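PDB 6LKK: ABC transporter, solute-binding protein from Staphylococcus aureus, which binds glucose 6-phosphate as a sensor that passes its signal to a two-component system, using the fold of a transporter solute-binding protein. Local coordinates for residues L3-P8 against K231-Y236; N12-I17 against I31-T36; E25-E30 against H225-R230; D216-V221 against Y236-S241. All coordinates share one frame; numbering follows the deposited sequence.

In the fold
From the N terminus, strand 2-7 opens the longest loop, which interaction 1 closes 223 residues later by meeting helix 230-237. Interactions 2 and 3 are both nested inside it and cross each other: 12-17 leads to 31-36 in the first beta-alpha-beta unit, whereas 25-30, where that unit turns back into strand 28-33, waits for the loop 225-230. Strand 213-221 then supplies 216-221 for interaction 4, a short loop ending at 236-241 that crosses interactions 1 and 3 and follows interaction 2 in series. Together they tie helices 11-25 and 230-237 onto one sheet. Interactions 1, 2 and 4 each place residues at the bound sugar phosphate.

Interaction 1. Residues L3-P8 against K231-Y236; sequences LTVYSP and KKLVQY. With G6P (6-O-phosphono-alpha-D-glucopyranose), chain B.
In the hydrophobic core of a sugar-phosphate-binding lobe, Leu3 and Val5 of the N-terminal strand press against Leu233 of helix 230-237. The contact comes down to three methyl groups. Leu233 CD2 sits 3.9 Å from Leu3 CD2 and 3.9 Å from Val5 CG2, and those two strand methyls are themselves 3.8 Å apart, Leu3 CD2 to Val5 CG2. The result is a nearly equilateral triangle in which the one helix methyl covers both strand residues. Leu233 CG lies opposite the backbone N (chi1 177°), which aims the branch at the strand; the second torsion (60°) puts CD2 foremost, while CD1 points away.

This is the helix-on-sheet layer of the periplasmic binding protein fold: Leu3 and Val5, two apart, show the same strand face to the helix, and all three side chains are buried. Phe21 of helix 11-25 packs on Leu233 as well, so two helices share this side of strand 2-7. The next helix residue, Val234, reaches over to Ile218 and Leu220 of strand 213-221.

Past the end of the strand the chain enters the ligand pocket. Pro8 CB lies 3.3 Å from O6 of glucose 6-phosphate, and Pro8 CG comes within 3.5 Å of its O4, setting the proline ring alongside the sugar's 4- and 6-positions.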
# COMPACT_ATOMS: atom_id res chain seq x y z
N LEU A 3 -21.42 -5.08 -7.98
CA LEU A 3 -20.81 -4.49 -6.79
C LEU A 3 -19.46 -3.91 -7.19
O LEU A 3 -18.56 -4.65 -7.61
CB LEU A 3 -20.64 -5.54 -5.69
CG LEU A 3 -20.31 -5.04 -4.28
CD1 LEU A 3 -20.57 -6.15 -3.28
CD2 LEU A 3 -18.87 -4.56 -4.16
N THR A 4 -19.32 -2.60 -7.06
CA THR A 4 -18.13 -1.89 -7.50
C THR A 4 -17.18 -1.68 -6.33
O THR A 4 -17.58 -1.18 -5.27
CB THR A 4 -18.50 -0.54 -8.13
OG1 THR A 4 -19.30 -0.77 -9.30
CG2 THR A 4 -17.26 0.24 -8.52
N VAL A 5 -15.92 -2.05 -6.54
CA VAL A 5 -14.86 -1.89 -5.55
C VAL A 5 -13.88 -0.85 -6.07
O VAL A 5 -13.42 -0.94 -7.21
CB VAL A 5 -14.14 -3.23 -5.29
CG1 VAL A 5 -12.97 -3.05 -4.32
CG2 VAL A 5 -15.12 -4.28 -4.76
N TYR A 6 -13.57 0.15 -5.24
CA TYR A 6 -12.46 1.05 -5.50
C TYR A 6 -11.20 0.44 -4.89
O TYR A 6 -11.22 0.00 -3.74
CB TYR A 6 -12.68 2.43 -4.88
CG TYR A 6 -13.97 3.14 -5.24
CD1 TYR A 6 -15.14 2.88 -4.54
CD2 TYR A 6 -13.99 4.11 -6.23
CE1 TYR A 6 -16.32 3.55 -4.85
CE2 TYR A 6 -15.16 4.78 -6.55
CZ TYR A 6 -16.32 4.50 -5.86
OH TYR A 6 -17.48 5.16 -6.17
N SER A 7 -10.11 0.42 -5.66
CA SER A 7 -8.88 -0.12 -5.08
C SER A 7 -7.63 0.38 -5.78
O SER A 7 -7.54 0.34 -7.02
CB SER A 7 -8.89 -1.65 -5.13
OG SER A 7 -7.71 -2.16 -4.54
N PRO A 8 -6.62 0.85 -5.03
CA PRO A 8 -5.31 1.12 -5.64
C PRO A 8 -4.47 -0.12 -5.88
O PRO A 8 -3.39 0.00 -6.47
CB PRO A 8 -4.64 2.05 -4.61
CG PRO A 8 -5.23 1.61 -3.32
CD PRO A 8 -6.66 1.27 -3.62
N LYS A 231 -21.21 -6.25 2.89
CA LYS A 231 -20.68 -6.68 4.18
C LYS A 231 -20.19 -8.12 4.13
O LYS A 231 -19.21 -8.46 4.80
CB LYS A 231 -21.74 -6.50 5.27
CG LYS A 231 -21.86 -5.06 5.72
CD LYS A 231 -22.93 -4.84 6.76
CE LYS A 231 -23.02 -3.37 7.13
NZ LYS A 231 -24.10 -3.07 8.11
N LYS A 232 -20.84 -8.97 3.32
CA LYS A 232 -20.31 -10.31 3.11
C LYS A 232 -18.95 -10.25 2.42
O LYS A 232 -18.06 -11.05 2.73
CB LYS A 232 -21.29 -11.14 2.28
CG LYS A 232 -20.78 -12.51 1.84
CD LYS A 232 -20.45 -13.43 3.01
CE LYS A 232 -19.11 -14.12 2.81
NZ LYS A 232 -18.74 -15.00 3.95
N LEU A 233 -18.76 -9.29 1.51
CA LEU A 233 -17.47 -9.16 0.84
C LEU A 233 -16.38 -8.77 1.83
O LEU A 233 -15.28 -9.33 1.81
CB LEU A 233 -17.56 -8.14 -0.30
CG LEU A 233 -16.25 -7.86 -1.05
CD1 LEU A 233 -15.69 -9.13 -1.67
CD2 LEU A 233 -16.45 -6.79 -2.11
N VAL A 234 -16.66 -7.79 2.69
CA VAL A 234 -15.67 -7.39 3.69
C VAL A 234 -15.35 -8.57 4.60
O VAL A 234 -14.18 -8.84 4.91
CB VAL A 234 -16.16 -6.17 4.48
CG1 VAL A 234 -15.16 -5.79 5.56
CG2 VAL A 234 -16.38 -4.98 3.55
N GLN A 235 -16.38 -9.29 5.05
CA GLN A 235 -16.16 -10.50 5.84
C GLN A 235 -15.28 -11.49 5.09
O GLN A 235 -14.32 -12.03 5.65
CB GLN A 235 -17.52 -11.12 6.18
CG GLN A 235 -17.45 -12.39 7.02
CD GLN A 235 -18.80 -13.05 7.15
OE1 GLN A 235 -19.42 -13.44 6.15
NE2 GLN A 235 -19.29 -13.16 8.38
N TYR A 236 -15.60 -11.74 3.83
CA TYR A 236 -14.83 -12.66 3.00
C TYR A 236 -13.36 -12.24 2.94
O TYR A 236 -12.46 -13.05 3.19
CB TYR A 236 -15.45 -12.70 1.61
CG TYR A 236 -14.73 -13.53 0.57
CD1 TYR A 236 -15.00 -14.88 0.42
CD2 TYR A 236 -13.82 -12.94 -0.29
CE1 TYR A 236 -14.36 -15.63 -0.55
CE2 TYR A 236 -13.17 -13.68 -1.26
CZ TYR A 236 -13.45 -15.02 -1.38
OH TYR A 236 -12.80 -15.76 -2.35
C1 G6P B . 0.42 1.31 -0.96
C2 G6P B . -0.55 0.36 -0.21
C3 G6P B . -1.35 -0.53 -1.09
C4 G6P B . -1.73 0.15 -2.32
C5 G6P B . -0.48 0.42 -3.15
C6 G6P B . -0.81 1.24 -4.36
O1 G6P B . 1.71 1.20 -0.43
O2 G6P B . 0.19 -0.46 0.72
O3 G6P B . -2.58 -0.93 -0.35
O4 G6P B . -2.63 -0.68 -3.10
O5 G6P B . 0.57 1.14 -2.41
O6 G6P B . -1.39 2.46 -3.92
P G6P B . -0.80 3.92 -4.52
O1P G6P B . -1.69 5.03 -3.99
O2P G6P B . -0.84 3.92 -6.06
O3P G6P B . 0.59 4.12 -4.05

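Interaction 2. Residues N12-I17 against I31-T36; sequences NLIRPI and IKHGST. With G6P (6-O-phosphono-alpha-D-glucopyranose), chain B.
Ile14 and Ile31 make the apolar part of this contact. Ile14 CD1 meets Ile31 CD1 at 3.9 Å and also comes near Ile31 CG2, so the end of Ile14 crosses Ile31 at a slant, touching both branch tips. Ile14 CD1 also brushes His33 CE1 at 4.2 Å, while Ile31 CG2 sits 3.4 Å above one face of the His33 ring, offset toward its rim.

Arg15 runs antiparallel past Ile31. Its chain bends at chi2 and chi3, laying Arg15 CD and NH1 each 3.9 Å from Ile31 CD1. The polar end is held separately: NH1 bonds to Ile29 O and NH2 forms a salt bridge with Glu22.

The ligand bonds belong to Thr36, which donates twice to one phosphate oxygen of glucose 6-phosphate, O1P: from Thr36 N at 2.9 Å (164°) and from OG1 at 2.7 Å. With chi1 at -61° the hydroxyl lies beside its own backbone N, which lets both grip the same atom. OG1 also bonds to Thr138 OG1. Thr36 begins helix 36-45, whose dipole may stabilise the negative charge.

Segment 12-17 of helix 11-25 runs antiparallel (175°) to 31-33 of strand 28-33, these short axes 11.0 Å apart, inside the beta-alpha-beta unit that strand 2-7 starts.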
# COMPACT_ATOMS: atom_id res chain seq x y z
N ASN A 12 -3.54 -8.06 -10.42
CA ASN A 12 -3.06 -9.41 -10.18
C ASN A 12 -3.22 -9.84 -8.73
O ASN A 12 -3.27 -11.05 -8.45
CB ASN A 12 -1.59 -9.53 -10.59
CG ASN A 12 -0.65 -8.83 -9.62
OD1 ASN A 12 -0.77 -7.63 -9.39
ND2 ASN A 12 0.29 -9.58 -9.06
N LEU A 13 -3.30 -8.90 -7.79
CA LEU A 13 -3.42 -9.26 -6.38
C LEU A 13 -4.86 -9.54 -5.99
O LEU A 13 -5.12 -10.46 -5.20
CB LEU A 13 -2.84 -8.15 -5.49
CG LEU A 13 -2.93 -8.41 -3.98
CD1 LEU A 13 -2.05 -9.58 -3.58
CD2 LEU A 13 -2.56 -7.17 -3.20
N ILE A 14 -5.81 -8.77 -6.51
CA ILE A 14 -7.18 -8.81 -6.02
C ILE A 14 -8.18 -9.39 -7.03
O ILE A 14 -9.22 -9.90 -6.61
CB ILE A 14 -7.66 -7.42 -5.56
CG1 ILE A 14 -7.58 -6.40 -6.70
CG2 ILE A 14 -6.83 -6.95 -4.36
CD1 ILE A 14 -8.28 -5.09 -6.38
N ARG A 15 -7.89 -9.33 -8.32
CA ARG A 15 -8.85 -9.87 -9.29
C ARG A 15 -9.12 -11.35 -9.06
O ARG A 15 -10.30 -11.75 -9.12
CB ARG A 15 -8.35 -9.61 -10.71
CG ARG A 15 -9.36 -9.92 -11.81
CD ARG A 15 -10.59 -9.03 -11.71
NE ARG A 15 -11.67 -9.68 -10.98
CZ ARG A 15 -12.89 -9.16 -10.84
NH1 ARG A 15 -13.19 -7.99 -11.37
NH2 ARG A 15 -13.82 -9.82 -10.16
N PRO A 16 -8.13 -12.20 -8.79
CA PRO A 16 -8.45 -13.62 -8.56
C PRO A 16 -9.35 -13.87 -7.36
O PRO A 16 -10.37 -14.57 -7.49
CB PRO A 16 -7.07 -14.26 -8.38
CG PRO A 16 -6.14 -13.36 -9.11
CD PRO A 16 -6.68 -11.98 -8.87
N ILE A 17 -9.02 -13.33 -6.18
CA ILE A 17 -9.87 -13.60 -5.02
C ILE A 17 -11.25 -12.99 -5.20
O ILE A 17 -12.24 -13.54 -4.72
CB ILE A 17 -9.22 -13.12 -3.70
CG1 ILE A 17 -8.88 -11.63 -3.77
CG2 ILE A 17 -8.00 -13.97 -3.36
CD1 ILE A 17 -8.69 -11.01 -2.40
N ILE A 31 -13.96 -3.48 -10.62
CA ILE A 31 -12.94 -2.76 -9.87
C ILE A 31 -12.68 -1.43 -10.55
O ILE A 31 -12.55 -1.36 -11.78
CB ILE A 31 -11.63 -3.56 -9.75
CG1 ILE A 31 -11.89 -4.98 -9.25
CG2 ILE A 31 -10.66 -2.83 -8.82
CD1 ILE A 31 -10.68 -5.89 -9.34
N LYS A 32 -12.58 -0.37 -9.75
CA LYS A 32 -12.12 0.93 -10.22
C LYS A 32 -10.71 1.15 -9.67
O LYS A 32 -10.53 1.30 -8.46
CB LYS A 32 -13.07 2.04 -9.78
CG LYS A 32 -12.86 3.36 -10.51
CD LYS A 32 -13.83 4.43 -10.03
CE LYS A 32 -15.26 4.14 -10.45
NZ LYS A 32 -15.73 5.06 -11.52
N HIS A 33 -9.73 1.16 -10.57
CA HIS A 33 -8.32 1.27 -10.20
C HIS A 33 -7.86 2.72 -10.28
O HIS A 33 -8.40 3.53 -11.04
CB HIS A 33 -7.45 0.41 -11.12
CG HIS A 33 -7.58 -1.06 -10.89
ND1 HIS A 33 -7.01 -1.70 -9.82
CD2 HIS A 33 -8.21 -2.02 -11.61
CE1 HIS A 33 -7.28 -2.99 -9.88
NE2 HIS A 33 -8.01 -3.21 -10.96
N GLY A 34 -6.84 3.04 -9.49
CA GLY A 34 -6.24 4.36 -9.51
C GLY A 34 -5.38 4.57 -8.29
O GLY A 34 -5.36 3.75 -7.36
N SER A 35 -4.64 5.67 -8.30
CA SER A 35 -3.88 6.07 -7.12
C SER A 35 -4.84 6.29 -5.96
O SER A 35 -5.98 6.72 -6.14
CB SER A 35 -3.08 7.34 -7.40
OG SER A 35 -2.16 7.13 -8.46
N THR A 36 -4.36 5.99 -4.74
CA THR A 36 -5.23 6.00 -3.57
C THR A 36 -5.99 7.32 -3.45
O THR A 36 -7.22 7.34 -3.35
CB THR A 36 -4.42 5.74 -2.30
OG1 THR A 36 -3.78 4.46 -2.36
CG2 THR A 36 -5.33 5.77 -1.07
C1 G6P B . 0.42 1.31 -0.96
C2 G6P B . -0.55 0.36 -0.21
C3 G6P B . -1.35 -0.53 -1.09
C4 G6P B . -1.73 0.15 -2.32
C5 G6P B . -0.48 0.42 -3.15
C6 G6P B . -0.81 1.24 -4.36
O1 G6P B . 1.71 1.20 -0.43
O2 G6P B . 0.19 -0.46 0.72
O3 G6P B . -2.58 -0.93 -0.35
O4 G6P B . -2.63 -0.68 -3.10
O5 G6P B . 0.57 1.14 -2.41
O6 G6P B . -1.39 2.46 -3.92
P G6P B . -0.80 3.92 -4.52
O1P G6P B . -1.69 5.03 -3.99
O2P G6P B . -0.84 3.92 -6.06
O3P G6P B . 0.59 4.12 -4.05

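Interaction 3. Residues E25-E30 against H225-R230; sequences EHVKIE and HPHPKR
Glu25 and Val27 meet Lys229 and His227 where two connections of the lobe's beta-alpha architecture come together: the turn from helix 11-25 into strand 28-33, and the type I beta turn, His227 to Arg230, that leads into helix 230-237. The site lies away from the sugar-phosphate pocket.

At the end of its helix, Glu25 faces Lys229 without pairing directly. Glu25 OE1 stays 4.2 Å from Lys229 NZ, beyond a salt bridge. A water mediates instead: it accepts from Lys229 NZ at 2.8 Å and gives a weak, long bond of 3.4 Å to Glu25 OE1, so the link is lopsided toward the lysine.

His26 then leaves the helix with positive phi, and the chain turns to bring Val27 in over the second loop. Val27 uses both its methyls. CG1 goes to the imidazole, 3.6 Å from His227 NE2; CG2 also reaches His227 CE1 and rests 4.0 Å from Lys229 CG, which chi1 (-78°) sets beside its own backbone N and against the valine. The imidazole is held at both nitrogens. Lys229 N, lying in the ring plane, donates to His227 ND1 at 3.1 Å (162°), and NE2 bonds to Asn1 O; the pattern is consistent with the proton being on NE2. His227 also touches Leu3, whose strand runs next to 28-33.

Lys28 turns away from the loop. Besides its salt bridge with Glu22, Lys28 NZ reaches forward to Ile29 O at 3.1 Å, arriving well above the carbonyl plane, 48° out of it.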
# COMPACT_ATOMS: atom_id res chain seq x y z
N GLU A 25 -20.49 -16.43 -4.24
CA GLU A 25 -21.67 -15.66 -3.87
C GLU A 25 -22.50 -15.22 -5.06
O GLU A 25 -23.56 -14.62 -4.87
CB GLU A 25 -21.25 -14.44 -3.04
CG GLU A 25 -20.51 -14.79 -1.76
CD GLU A 25 -21.36 -15.60 -0.79
OE1 GLU A 25 -22.59 -15.62 -0.95
OE2 GLU A 25 -20.78 -16.23 0.12
N HIS A 26 -22.04 -15.48 -6.28
CA HIS A 26 -22.83 -15.22 -7.48
C HIS A 26 -23.15 -13.73 -7.62
O HIS A 26 -24.26 -13.33 -7.96
CB HIS A 26 -24.11 -16.06 -7.48
CG HIS A 26 -23.87 -17.51 -7.21
ND1 HIS A 26 -22.62 -18.08 -7.31
CD2 HIS A 26 -24.71 -18.50 -6.83
CE1 HIS A 26 -22.71 -19.37 -7.02
NE2 HIS A 26 -23.96 -19.65 -6.72
N VAL A 27 -22.15 -12.90 -7.34
CA VAL A 27 -22.22 -11.45 -7.52
C VAL A 27 -21.11 -11.05 -8.47
O VAL A 27 -20.00 -11.59 -8.39
CB VAL A 27 -22.09 -10.70 -6.18
CG1 VAL A 27 -22.11 -9.19 -6.40
CG2 VAL A 27 -23.19 -11.12 -5.22
N LYS A 28 -21.40 -10.12 -9.38
CA LYS A 28 -20.39 -9.58 -10.28
C LYS A 28 -19.69 -8.41 -9.61
O LYS A 28 -20.36 -7.49 -9.11
CB LYS A 28 -21.01 -9.14 -11.60
CG LYS A 28 -20.00 -8.61 -12.63
CD LYS A 28 -19.35 -9.74 -13.41
CE LYS A 28 -18.06 -9.28 -14.09
NZ LYS A 28 -16.92 -9.18 -13.14
N ILE A 29 -18.36 -8.43 -9.60
CA ILE A 29 -17.56 -7.38 -9.00
C ILE A 29 -16.79 -6.67 -10.10
O ILE A 29 -16.07 -7.30 -10.88
CB ILE A 29 -16.59 -7.94 -7.94
CG1 ILE A 29 -17.38 -8.47 -6.74
CG2 ILE A 29 -15.61 -6.85 -7.48
CD1 ILE A 29 -16.54 -9.24 -5.76
N GLU A 30 -16.93 -5.35 -10.15
CA GLU A 30 -16.13 -4.49 -11.01
C GLU A 30 -15.19 -3.67 -10.14
O GLU A 30 -15.57 -3.23 -9.05
CB GLU A 30 -17.02 -3.58 -11.86
CG GLU A 30 -17.93 -4.33 -12.82
CD GLU A 30 -18.73 -3.41 -13.72
OE1 GLU A 30 -18.86 -2.21 -13.39
OE2 GLU A 30 -19.23 -3.89 -14.77
N HIS A 225 -27.87 3.43 -2.75
CA HIS A 225 -28.43 2.09 -2.78
C HIS A 225 -27.29 1.09 -2.59
O HIS A 225 -26.82 0.48 -3.56
CB HIS A 225 -29.19 1.86 -4.09
CG HIS A 225 -30.14 2.96 -4.43
ND1 HIS A 225 -31.24 3.26 -3.65
CD2 HIS A 225 -30.14 3.85 -5.45
CE1 HIS A 225 -31.88 4.28 -4.19
NE2 HIS A 225 -31.24 4.66 -5.28
N PRO A 226 -26.83 0.92 -1.36
CA PRO A 226 -25.70 0.01 -1.13
C PRO A 226 -26.03 -1.41 -1.53
O PRO A 226 -27.13 -1.91 -1.27
CB PRO A 226 -25.44 0.14 0.38
CG PRO A 226 -26.71 0.68 0.95
CD PRO A 226 -27.29 1.55 -0.11
N HIS A 227 -25.07 -2.07 -2.17
CA HIS A 227 -25.24 -3.46 -2.53
C HIS A 227 -25.33 -4.30 -1.26
O HIS A 227 -24.42 -4.23 -0.43
CB HIS A 227 -24.07 -3.93 -3.40
CG HIS A 227 -24.34 -5.21 -4.12
ND1 HIS A 227 -24.58 -6.40 -3.47
CD2 HIS A 227 -24.41 -5.49 -5.44
CE1 HIS A 227 -24.79 -7.35 -4.36
NE2 HIS A 227 -24.68 -6.83 -5.56
N PRO A 228 -26.40 -5.07 -1.06
CA PRO A 228 -26.56 -5.76 0.24
C PRO A 228 -25.51 -6.82 0.52
O PRO A 228 -25.41 -7.27 1.67
CB PRO A 228 -27.96 -6.38 0.13
CG PRO A 228 -28.25 -6.47 -1.33
CD PRO A 228 -27.52 -5.33 -1.97
N LYS A 229 -24.72 -7.23 -0.46
CA LYS A 229 -23.68 -8.24 -0.25
C LYS A 229 -22.33 -7.65 0.10
O LYS A 229 -21.35 -8.39 0.21
CB LYS A 229 -23.55 -9.12 -1.50
CG LYS A 229 -24.64 -10.17 -1.63
CD LYS A 229 -24.35 -11.35 -0.73
CE LYS A 229 -25.60 -12.14 -0.38
NZ LYS A 229 -25.37 -13.00 0.81
N ARG A 230 -22.24 -6.33 0.29
CA ARG A 230 -20.93 -5.72 0.50
C ARG A 230 -20.36 -6.07 1.87
O ARG A 230 -19.14 -6.18 2.02
CB ARG A 230 -20.99 -4.21 0.32
CG ARG A 230 -21.82 -3.44 1.33
CD ARG A 230 -21.77 -1.96 0.98
NE ARG A 230 -22.42 -1.10 1.96
CZ ARG A 230 -22.44 0.23 1.87
NH1 ARG A 230 -21.84 0.84 0.86
NH2 ARG A 230 -23.05 0.95 2.80
O HOH W 1 -25.80 -15.63 0.03

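Interaction 4. Residues D216-V221 against Y236-S241; sequences DGIALV and YLTSRS. With G6P (6-O-phosphono-alpha-D-glucopyranose), chain B.
Ile218 reaches from strand 213-221 to Leu237 and Thr238 at the end of helix 230-237, and a single methyl does all the touching. Ile218 CD1 lies 3.9 Å from Leu237 CB and 4.0 Å from Leu237 CD1, with Thr238 CG2 beyond at 4.1 Å. An extended outer torsion (chi2 166°) carries CD1 into this corner. The three residues are buried, and Phe95 of strand 92-105 packs on both Ile218 and Leu237, so the helix end is seated on the central sheet.

Polar bonds finish the helix. Tyr236 O accepts from Ser239 OG at 2.8 Å and from Ser239 N at 3.1 Å, so one carbonyl is gripped by both donors of the residue that stands at the N-cap of helix 240-250. Thr238 OG1 turns back to Val234 O and Gln235 O, leaving its methyl for Ile218.

The ligand bonds lie two residues before Ile218. Asp216 takes the neighbouring hydroxyls of glucose 6-phosphate one to each oxygen: O2 donates to Asp216 OD1 at 3.0 Å and O3 donates to Asp216 OD2 at 2.7 Å. Tyr9 OH also bonds to OD2.

A carboxylate spanning two adjacent sugar hydroxyls is well placed to sense the spacing and direction of both, a bidentate arrangement common in sugar-binding proteins; the strand gripping the sugar here is the same one that Ile218 fastens to the helix by purely apolar contact.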
# COMPACT_ATOMS: atom_id res chain seq x y z
N ASP A 216 -3.01 -1.68 5.38
CA ASP A 216 -4.05 -1.49 4.38
C ASP A 216 -5.42 -1.76 4.99
O ASP A 216 -5.58 -2.60 5.87
CB ASP A 216 -3.82 -2.41 3.19
CG ASP A 216 -2.54 -2.09 2.42
OD1 ASP A 216 -1.86 -1.10 2.77
OD2 ASP A 216 -2.22 -2.83 1.47
N GLY A 217 -6.43 -1.02 4.51
CA GLY A 217 -7.75 -1.06 5.11
C GLY A 217 -8.85 -1.30 4.08
O GLY A 217 -8.62 -1.27 2.87
N ILE A 218 -10.05 -1.56 4.61
CA ILE A 218 -11.26 -1.73 3.83
C ILE A 218 -12.36 -0.89 4.46
O ILE A 218 -12.51 -0.86 5.69
CB ILE A 218 -11.71 -3.21 3.77
CG1 ILE A 218 -10.68 -4.06 3.05
CG2 ILE A 218 -13.06 -3.33 3.07
CD1 ILE A 218 -10.88 -5.55 3.25
N ALA A 219 -13.15 -0.22 3.62
CA ALA A 219 -14.20 0.67 4.09
C ALA A 219 -15.43 0.54 3.20
O ALA A 219 -15.33 0.27 2.00
CB ALA A 219 -13.74 2.13 4.12
N LEU A 220 -16.60 0.73 3.81
CA LEU A 220 -17.86 0.79 3.09
C LEU A 220 -18.12 2.23 2.64
O LEU A 220 -18.02 3.16 3.44
CB LEU A 220 -19.02 0.30 3.97
CG LEU A 220 -18.97 -1.15 4.47
CD1 LEU A 220 -20.24 -1.49 5.21
CD2 LEU A 220 -18.75 -2.13 3.32
N VAL A 221 -18.46 2.39 1.36
CA VAL A 221 -18.67 3.70 0.77
C VAL A 221 -20.12 4.12 0.96
O VAL A 221 -21.05 3.33 0.74
CB VAL A 221 -18.30 3.68 -0.73
CG1 VAL A 221 -18.61 5.02 -1.39
CG2 VAL A 221 -16.83 3.33 -0.91
N TYR A 236 -15.60 -11.74 3.83
CA TYR A 236 -14.83 -12.66 3.00
C TYR A 236 -13.36 -12.24 2.94
O TYR A 236 -12.46 -13.05 3.19
CB TYR A 236 -15.45 -12.70 1.61
CG TYR A 236 -14.73 -13.53 0.57
CD1 TYR A 236 -15.00 -14.88 0.42
CD2 TYR A 236 -13.82 -12.94 -0.29
CE1 TYR A 236 -14.36 -15.63 -0.55
CE2 TYR A 236 -13.17 -13.68 -1.26
CZ TYR A 236 -13.45 -15.02 -1.38
OH TYR A 236 -12.80 -15.76 -2.35
N LEU A 237 -13.11 -10.97 2.63
CA LEU A 237 -11.74 -10.50 2.44
C LEU A 237 -10.93 -10.56 3.73
O LEU A 237 -9.70 -10.68 3.68
CB LEU A 237 -11.74 -9.08 1.88
CG LEU A 237 -12.26 -8.94 0.45
CD1 LEU A 237 -12.46 -7.48 0.10
CD2 LEU A 237 -11.30 -9.58 -0.53
N THR A 238 -11.59 -10.46 4.89
CA THR A 238 -10.90 -10.48 6.17
C THR A 238 -11.00 -11.84 6.86
O THR A 238 -10.59 -11.96 8.02
CB THR A 238 -11.46 -9.39 7.09
OG1 THR A 238 -12.87 -9.59 7.29
CG2 THR A 238 -11.24 -8.02 6.48
N SER A 239 -11.52 -12.85 6.18
CA SER A 239 -11.70 -14.17 6.76
C SER A 239 -10.38 -14.93 6.79
O SER A 239 -9.43 -14.63 6.06
CB SER A 239 -12.74 -14.97 5.98
OG SER A 239 -12.25 -15.34 4.71
N ARG A 240 -10.33 -15.95 7.65
CA ARG A 240 -9.10 -16.74 7.79
C ARG A 240 -8.75 -17.44 6.48
O ARG A 240 -7.60 -17.38 6.03
CB ARG A 240 -9.26 -17.76 8.92
CG ARG A 240 -7.96 -18.52 9.23
CD ARG A 240 -8.20 -19.80 10.02
NE ARG A 240 -9.19 -20.67 9.37
CZ ARG A 240 -8.96 -21.37 8.26
NH1 ARG A 240 -7.77 -21.32 7.66
NH2 ARG A 240 -9.92 -22.12 7.75
N SER A 241 -9.71 -18.13 5.86
CA SER A 241 -9.38 -18.94 4.70
C SER A 241 -8.92 -18.06 3.54
O SER A 241 -7.98 -18.43 2.81
CB SER A 241 -10.57 -19.80 4.29
OG SER A 241 -11.66 -19.02 3.85
C1 G6P B . 0.42 1.31 -0.96
C2 G6P B . -0.55 0.36 -0.21
C3 G6P B . -1.35 -0.53 -1.09
C4 G6P B . -1.73 0.15 -2.32
C5 G6P B . -0.48 0.42 -3.15
C6 G6P B . -0.81 1.24 -4.36
O1 G6P B . 1.71 1.20 -0.43
O2 G6P B . 0.19 -0.46 0.72
O3 G6P B . -2.58 -0.93 -0.35
O4 G6P B . -2.63 -0.68 -3.10
O5 G6P B . 0.57 1.14 -2.41
O6 G6P B . -1.39 2.46 -3.92
P G6P B . -0.80 3.92 -4.52
O1P G6P B . -1.69 5.03 -3.99
O2P G6P B . -0.84 3.92 -6.06
O3P G6P B . 0.59 4.12 -4.05